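Local coordinates for protein hyaluronidase-phage associated (Streptococcus pyogenes, PDB 2WB3) that cleaves hyaluronan as a phage-encoded tail-fibre lyase of triple-stranded beta-helix type, probably helping the phage through the hyaluronan capsule of its streptococcal host, at residues A[97-101]-A[102-106]; A[114-117]-A[118-122]. All coordinates share one frame; numbering follows the deposited sequence.

Contact 1. Residues A[97-101]-A[102-106]; sequences RIRNK and NKDKF
The Arg99 guanidinium is flanked on one face by the backbone of Asn102, whose C sits 3.6 Å above the plane of the Arg99 group and over its centre. On the opposite face, offset toward the rim, lies NH2 of Arg97. Asp104 approaches the edge of both guanidinium groups. Arg97, its CG anti to the backbone N (chi1 -176°) and its chain extended as far as NE, donates a nearly straight hydrogen bond, part of a salt bridge, from NE to Asp104 OD1, 2.7 Å long and in the guanidinium plane, arriving on the syn side of the carboxylate. Arg99, bent at chi3 (97°), reaches the same oxygen from above the other carboxylate face, where its NE forms a second hydrogen bond and salt bridge, 2.9 Å from Asp104 OD1. Its NH1 is held by Tyr84 of the second subunit.

The three side chains sit on one face of a beta hairpin closed by a type I' turn from Asn100 to Lys103. Beyond the turn, Lys105 and Phe106 both stand opposite Ile98, a classic beta bulge: Ile98 O accepts from Lys105 N at 2.8 Å and from Phe106 N at 3.2 Å, while Ile98 N donates to Phe106 O. On the face away from the arginines, Ile98 CD1 rests obliquely against the Phe106 ring, 4.1 Å from CD2, and the Asn100 amide bonds to Pro110 and Thr91 of the second subunit.

A single carboxylate oxygen is thus gripped by two cationic groups from opposite sides, which pins OD1, should restrict the turning of the carboxylate and probably favours the charged form of Asp104.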
ATOM      1  N   ARG A  97      -6.135 -30.343  -1.986  1.00 23.68           N
ATOM      2  CA  ARG A  97      -6.801 -30.890  -3.139  1.00 23.15           C
ATOM      3  C   ARG A  97      -6.065 -30.496  -4.408  1.00 22.92           C
ATOM      4  O   ARG A  97      -5.937 -29.334  -4.694  1.00 22.71           O
ATOM      5  CB  ARG A  97      -8.227 -30.360  -3.205  1.00 23.57           C
ATOM      6  CG  ARG A  97      -9.034 -30.958  -4.349  1.00 27.47           C
ATOM      7  CD  ARG A  97     -10.520 -30.658  -4.145  1.00 30.72           C
ATOM      8  NE  ARG A  97     -11.307 -31.060  -5.288  1.00 37.57           N
ATOM      9  CZ  ARG A  97     -12.531 -30.596  -5.575  1.00 43.37           C
ATOM     10  NH1 ARG A  97     -13.142 -29.695  -4.789  1.00 42.09           N
ATOM     11  NH2 ARG A  97     -13.154 -31.036  -6.666  1.00 43.00           N
ATOM     12  N   ILE A  98      -5.584 -31.466  -5.168  1.00 21.99           N
ATOM     13  CA  ILE A  98      -4.764 -31.122  -6.350  1.00 23.38           C
ATOM     14  C   ILE A  98      -5.469 -31.589  -7.602  1.00 23.33           C
ATOM     15  O   ILE A  98      -5.793 -32.771  -7.710  1.00 24.06           O
ATOM     16  CB  ILE A  98      -3.374 -31.729  -6.262  1.00 23.92           C
ATOM     17  CG1 ILE A  98      -2.598 -31.117  -5.066  1.00 23.84           C
ATOM     18  CG2 ILE A  98      -2.635 -31.570  -7.625  1.00 24.54           C
ATOM     19  CD1 ILE A  98      -1.264 -31.823  -4.792  1.00 24.52           C
ATOM     20  N   ARG A  99      -5.716 -30.673  -8.528  1.00 23.56           N
ATOM     21  CA  ARG A  99      -6.421 -30.995  -9.753  1.00 24.57           C
ATOM     22  C   ARG A  99      -5.596 -30.582 -10.943  1.00 24.84           C
ATOM     23  O   ARG A  99      -4.812 -29.659 -10.852  1.00 25.75           O
ATOM     24  CB  ARG A  99      -7.715 -30.206  -9.788  1.00 23.10           C
ATOM     25  CG  ARG A  99      -8.508 -30.369  -8.513  1.00 28.48           C
ATOM     26  CD  ARG A  99      -9.777 -29.590  -8.576  1.00 34.89           C
ATOM     27  NE  ARG A  99     -10.854 -30.483  -8.967  1.00 38.59           N
ATOM     28  CZ  ARG A  99     -11.915 -30.101  -9.663  1.00 44.87           C
ATOM     29  NH1 ARG A  99     -12.044 -28.846 -10.051  1.00 45.70           N
ATOM     30  NH2 ARG A  99     -12.867 -30.971  -9.973  1.00 45.21           N
ATOM     31  N   ASN A 100      -5.809 -31.223 -12.091  1.00 26.05           N
ATOM     32  CA  ASN A 100      -5.118 -30.797 -13.327  1.00 28.07           C
ATOM     33  C   ASN A 100      -6.173 -30.825 -14.422  1.00 29.66           C
ATOM     34  O   ASN A 100      -6.840 -31.825 -14.569  1.00 29.63           O
ATOM     35  CB  ASN A 100      -4.000 -31.759 -13.661  1.00 27.34           C
ATOM     36  CG  ASN A 100      -2.916 -31.145 -14.553  1.00 27.64           C
ATOM     37  OD1 ASN A 100      -3.066 -30.077 -15.134  1.00 24.02           O
ATOM     38  ND2 ASN A 100      -1.807 -31.821 -14.631  1.00 31.53           N
ATOM     39  N   LYS A 101      -6.342 -29.716 -15.134  1.00 32.30           N
ATOM     40  CA  LYS A 101      -7.518 -29.474 -16.013  1.00 35.28           C
ATOM     41  C   LYS A 101      -8.886 -29.714 -15.341  1.00 36.12           C
ATOM     42  O   LYS A 101      -9.772 -30.325 -15.954  1.00 35.38           O
ATOM     43  CB  LYS A 101      -7.439 -30.318 -17.290  1.00 35.89           C
ATOM     44  CG  LYS A 101      -6.217 -30.001 -18.110  1.00 39.67           C
ATOM     45  CD  LYS A 101      -6.461 -30.197 -19.620  1.00 46.46           C
ATOM     46  CE  LYS A 101      -6.029 -31.601 -20.042  1.00 51.95           C
ATOM     47  NZ  LYS A 101      -4.742 -32.035 -19.351  1.00 54.80           N
ATOM     48  N   ASN A 102      -9.055 -29.223 -14.106  1.00 35.90           N
ATOM     49  CA  ASN A 102     -10.307 -29.364 -13.362  1.00 36.47           C
ATOM     50  C   ASN A 102     -10.751 -30.796 -13.060  1.00 36.23           C
ATOM     51  O   ASN A 102     -11.933 -31.024 -12.777  1.00 37.27           O
ATOM     52  CB  ASN A 102     -11.429 -28.585 -14.030  1.00 37.52           C
ATOM     53  CG  ASN A 102     -10.942 -27.310 -14.623  1.00 41.72           C
ATOM     54  OD1 ASN A 102     -10.803 -26.313 -13.911  1.00 44.30           O
ATOM     55  ND2 ASN A 102     -10.648 -27.321 -15.949  1.00 44.72           N
ATOM     56  N   LYS A 103      -9.804 -31.743 -13.073  1.00 34.96           N
ATOM     57  CA  LYS A 103     -10.044 -33.092 -12.575  1.00 34.23           C
ATOM     58  C   LYS A 103      -9.142 -33.398 -11.408  1.00 32.74           C
ATOM     59  O   LYS A 103      -7.955 -33.191 -11.515  1.00 31.47           O
ATOM     60  CB  LYS A 103      -9.737 -34.115 -13.649  1.00 34.36           C
ATOM     61  CG  LYS A 103     -10.351 -33.793 -15.008  1.00 38.65           C
ATOM     62  CD  LYS A 103      -9.344 -34.209 -16.088  1.00 46.37           C
ATOM     63  CE  LYS A 103      -7.887 -33.745 -15.719  1.00 47.29           C
ATOM     64  NZ  LYS A 103      -6.700 -34.219 -16.544  1.00 44.26           N
ATOM     65  N   ASP A 104      -9.712 -33.940 -10.329  1.00 31.72           N
ATOM     66  CA  ASP A 104      -8.947 -34.371  -9.145  1.00 31.97           C
ATOM     67  C   ASP A 104      -7.854 -35.393  -9.468  1.00 31.33           C
ATOM     68  O   ASP A 104      -8.101 -36.413 -10.101  1.00 31.46           O
ATOM     69  CB  ASP A 104      -9.871 -34.936  -8.041  1.00 32.25           C
ATOM     70  CG  ASP A 104     -10.785 -33.913  -7.448  1.00 36.40           C
ATOM     71  OD1 ASP A 104     -10.409 -32.769  -7.226  1.00 35.30           O
ATOM     72  OD2 ASP A 104     -11.937 -34.267  -7.171  1.00 45.69           O
ATOM     73  N   LYS A 105      -6.643 -35.123  -9.003  1.00 29.91           N
ATOM     74  CA  LYS A 105      -5.527 -36.002  -9.207  1.00 28.97           C
ATOM     75  C   LYS A 105      -4.970 -36.556  -7.897  1.00 28.03           C
ATOM     76  O   LYS A 105      -4.490 -37.674  -7.836  1.00 27.97           O
ATOM     77  CB  LYS A 105      -4.426 -35.237  -9.949  1.00 28.95           C
ATOM     78  CG  LYS A 105      -4.839 -34.718 -11.311  1.00 29.41           C
ATOM     79  CD  LYS A 105      -5.218 -35.878 -12.161  1.00 33.42           C
ATOM     80  CE  LYS A 105      -5.275 -35.543 -13.639  1.00 40.20           C
ATOM     81  NZ  LYS A 105      -5.521 -36.770 -14.434  1.00 41.95           N
ATOM     82  N   PHE A 106      -4.999 -35.753  -6.843  1.00 27.65           N
ATOM     83  CA  PHE A 106      -4.477 -36.172  -5.552  1.00 26.16           C
ATOM     84  C   PHE A 106      -5.174 -35.341  -4.512  1.00 25.32           C
ATOM     85  O   PHE A 106      -5.352 -34.151  -4.711  1.00 25.22           O
ATOM     86  CB  PHE A 106      -2.957 -35.868  -5.489  1.00 26.02           C
ATOM     87  CG  PHE A 106      -2.297 -36.275  -4.185  1.00 25.09           C
ATOM     88  CD1 PHE A 106      -1.692 -37.510  -4.057  1.00 26.06           C
ATOM     89  CD2 PHE A 106      -2.237 -35.410  -3.107  1.00 27.16           C
ATOM     90  CE1 PHE A 106      -1.099 -37.882  -2.869  1.00 25.14           C
ATOM     91  CE2 PHE A 106      -1.631 -35.792  -1.889  1.00 25.31           C
ATOM     92  CZ  PHE A 106      -1.056 -37.035  -1.798  1.00 28.11           C
TER

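Contact 2. Residues A[114-117]-A[118-122]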
ATOM      1  N   PHE A 114      -5.308 -40.066   2.165  1.00 31.94           N
ATOM      2  CA  PHE A 114      -4.972 -39.518   0.853  1.00 31.06           C
ATOM      3  C   PHE A 114      -5.572 -40.390  -0.248  1.00 31.61           C
ATOM      4  O   PHE A 114      -5.890 -41.588  -0.046  1.00 31.43           O
ATOM      5  CB  PHE A 114      -3.449 -39.292   0.679  1.00 30.09           C
ATOM      6  CG  PHE A 114      -2.648 -40.552   0.637  1.00 29.83           C
ATOM      7  CD1 PHE A 114      -2.411 -41.193  -0.550  1.00 29.44           C
ATOM      8  CD2 PHE A 114      -2.113 -41.087   1.801  1.00 30.04           C
ATOM      9  CE1 PHE A 114      -1.690 -42.379  -0.582  1.00 30.77           C
ATOM     10  CE2 PHE A 114      -1.381 -42.238   1.770  1.00 30.58           C
ATOM     11  CZ  PHE A 114      -1.188 -42.897   0.584  1.00 29.73           C
ATOM     12  N   TRP A 115      -5.739 -39.773  -1.413  1.00 31.62           N
ATOM     13  CA  TRP A 115      -6.152 -40.464  -2.637  1.00 32.44           C
ATOM     14  C   TRP A 115      -5.250 -40.011  -3.776  1.00 32.03           C
ATOM     15  O   TRP A 115      -5.100 -38.806  -3.983  1.00 31.72           O
ATOM     16  CB  TRP A 115      -7.593 -40.105  -2.967  1.00 33.16           C
ATOM     17  CG  TRP A 115      -8.015 -40.642  -4.273  1.00 36.98           C
ATOM     18  CD1 TRP A 115      -8.432 -41.925  -4.536  1.00 40.85           C
ATOM     19  CD2 TRP A 115      -8.044 -39.939  -5.525  1.00 39.33           C
ATOM     20  NE1 TRP A 115      -8.713 -42.063  -5.883  1.00 42.31           N
ATOM     21  CE2 TRP A 115      -8.486 -40.864  -6.514  1.00 42.48           C
ATOM     22  CE3 TRP A 115      -7.729 -38.624  -5.912  1.00 40.76           C
ATOM     23  CZ2 TRP A 115      -8.628 -40.512  -7.875  1.00 43.72           C
ATOM     24  CZ3 TRP A 115      -7.890 -38.265  -7.276  1.00 43.26           C
ATOM     25  CH2 TRP A 115      -8.334 -39.215  -8.236  1.00 44.45           C
ATOM     26  N   SER A 116      -4.663 -40.944  -4.503  1.00 31.47           N
ATOM     27  CA  SER A 116      -3.795 -40.612  -5.613  1.00 33.29           C
ATOM     28  C   SER A 116      -4.394 -41.256  -6.858  1.00 34.33           C
ATOM     29  O   SER A 116      -4.806 -42.412  -6.789  1.00 33.72           O
ATOM     30  CB  SER A 116      -2.394 -41.177  -5.385  1.00 32.97           C
ATOM     31  OG  SER A 116      -1.582 -41.038  -6.550  1.00 34.13           O
ATOM     32  N   CYS A 117      -4.428 -40.525  -7.977  1.00 35.27           N
ATOM     33  CA  CYS A 117      -5.035 -41.025  -9.226  1.00 36.92           C
ATOM     34  C   CYS A 117      -4.101 -41.909 -10.079  1.00 36.74           C
ATOM     35  O   CYS A 117      -4.535 -42.415 -11.122  1.00 38.54           O
ATOM     36  CB  CYS A 117      -5.520 -39.862 -10.066  1.00 36.59           C
ATOM     37  SG  CYS A 117      -6.744 -40.233 -11.371  1.00 43.09           S
ATOM     38  N   ALA A 118      -2.841 -42.106  -9.661  1.00 36.07           N
ATOM     39  CA  ALA A 118      -1.862 -42.844 -10.479  1.00 35.33           C
ATOM     40  C   ALA A 118      -0.826 -43.607  -9.669  1.00 35.55           C
ATOM     41  O   ALA A 118      -0.568 -43.296  -8.507  1.00 34.39           O
ATOM     42  CB  ALA A 118      -1.151 -41.915 -11.463  1.00 34.64           C
ATOM     43  N   SER A 119      -0.206 -44.597 -10.322  1.00 35.35           N
ATOM     44  CA  SER A 119       0.843 -45.398  -9.715  1.00 35.49           C
ATOM     45  C   SER A 119       1.930 -44.540  -9.106  1.00 35.29           C
ATOM     46  O   SER A 119       2.445 -43.595  -9.719  1.00 33.96           O
ATOM     47  CB  SER A 119       1.468 -46.363 -10.730  1.00 36.24           C
ATOM     48  OG  SER A 119       0.518 -47.344 -11.095  1.00 36.56           O
ATOM     49  N   SER A 120       2.296 -44.916  -7.889  1.00 35.65           N
ATOM     50  CA  SER A 120       3.163 -44.104  -7.072  1.00 35.36           C
ATOM     51  C   SER A 120       4.281 -44.948  -6.524  1.00 36.22           C
ATOM     52  O   SER A 120       4.333 -46.176  -6.760  1.00 36.39           O
ATOM     53  CB  SER A 120       2.319 -43.487  -5.952  1.00 35.17           C
ATOM     54  OG  SER A 120       1.344 -42.654  -6.578  1.00 33.15           O
ATOM     55  N   ILE A 121       5.170 -44.311  -5.775  1.00 35.77           N
ATOM     56  CA  ILE A 121       6.427 -44.922  -5.437  1.00 36.09           C
ATOM     57  C   ILE A 121       6.883 -44.420  -4.084  1.00 36.37           C
ATOM     58  O   ILE A 121       6.833 -43.221  -3.805  1.00 35.70           O
ATOM     59  CB  ILE A 121       7.512 -44.544  -6.421  1.00 36.41           C
ATOM     60  CG1 ILE A 121       7.176 -44.995  -7.825  1.00 37.78           C
ATOM     61  CG2 ILE A 121       8.834 -45.216  -6.059  1.00 36.91           C
ATOM     62  CD1 ILE A 121       8.142 -44.358  -8.843  1.00 43.56           C
ATOM     63  N   VAL A 122       7.348 -45.348  -3.249  1.00 35.86           N
ATOM     64  CA  VAL A 122       8.036 -45.007  -2.037  1.00 35.27           C
ATOM     65  C   VAL A 122       9.408 -45.679  -2.091  1.00 36.56           C
ATOM     66  O   VAL A 122       9.506 -46.897  -2.180  1.00 36.55           O
ATOM     67  CB  VAL A 122       7.258 -45.522  -0.806  1.00 34.83           C
ATOM     68  CG1 VAL A 122       7.996 -45.161   0.448  1.00 34.27           C
ATOM     69  CG2 VAL A 122       5.839 -44.955  -0.761  1.00 32.78           C
TER
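Ser116 and Ser120 turn their side chains toward one another across the bend that joins strand 114-116 to strand 120-122, in keeping with the intertwined strands of a triple-stranded beta-helical tail fibre. The CA atoms of Ser116 and Ser120 are 7.9 Å apart, and these strands, instead of pairing as a hairpin, align in parallel with strands of the neighbouring subunits. Ser116 OG lies anti to its own amide nitrogen (chi1 171°), a setting that carries the hydroxyl into the bend, where it comes within 3.3 Å of Ser120 OG.

Between the two serines, Ala118 presents its carbonyl to the inside of the bend, while its methyl group points to one side and lies against the preceding peptide, with Ala118 CB 3.4 Å from Cys117 O. Both hydroxyls therefore gather at one backbone oxygen: Ser116 OG is 3.2 Å from Ala118 O, but its hydrogen bond goes to Gly112 O of the second subunit. Ser120 OG, meanwhile, also meets Phe114 N of the second subunit in a hydrogen bond, and the Phe114 ring itself meets its counterparts in the other two subunits with ring planes nearly perpendicular. The two buried hydroxyls are thereby satisfied partly within the bend and partly by a neighbouring chain.

On the inside of the bend, Ser120 OG sits beside its own backbone N (chi1 -62°), and from there it donates to Ala118 O two residues earlier over 2.8 Å, approaching at a C=O...OG angle of 149° and tilted 24° from the carbonyl plane.

Contact 1 closes before contact 2 opens along the chain, and their centres lie about 13 Å apart. Strands 96-100, 103-108 and 114-116 form an antiparallel sheet in chain order, so the second strand of the 97-106 hairpin is the neighbour of the first strand of the 114-122 bend. Lys105 O and Cys117 N, 2.9 Å apart, probably share a hydrogen bond at this seam, and Trp115 packs with CH2 3.4 Å from Asp104 O. Both contacts also touch the second subunit. Each combines antiparallel pairing within the chain, or a bend out of it, with parallel pairing to strands of other subunits, ahead of helix 140-152.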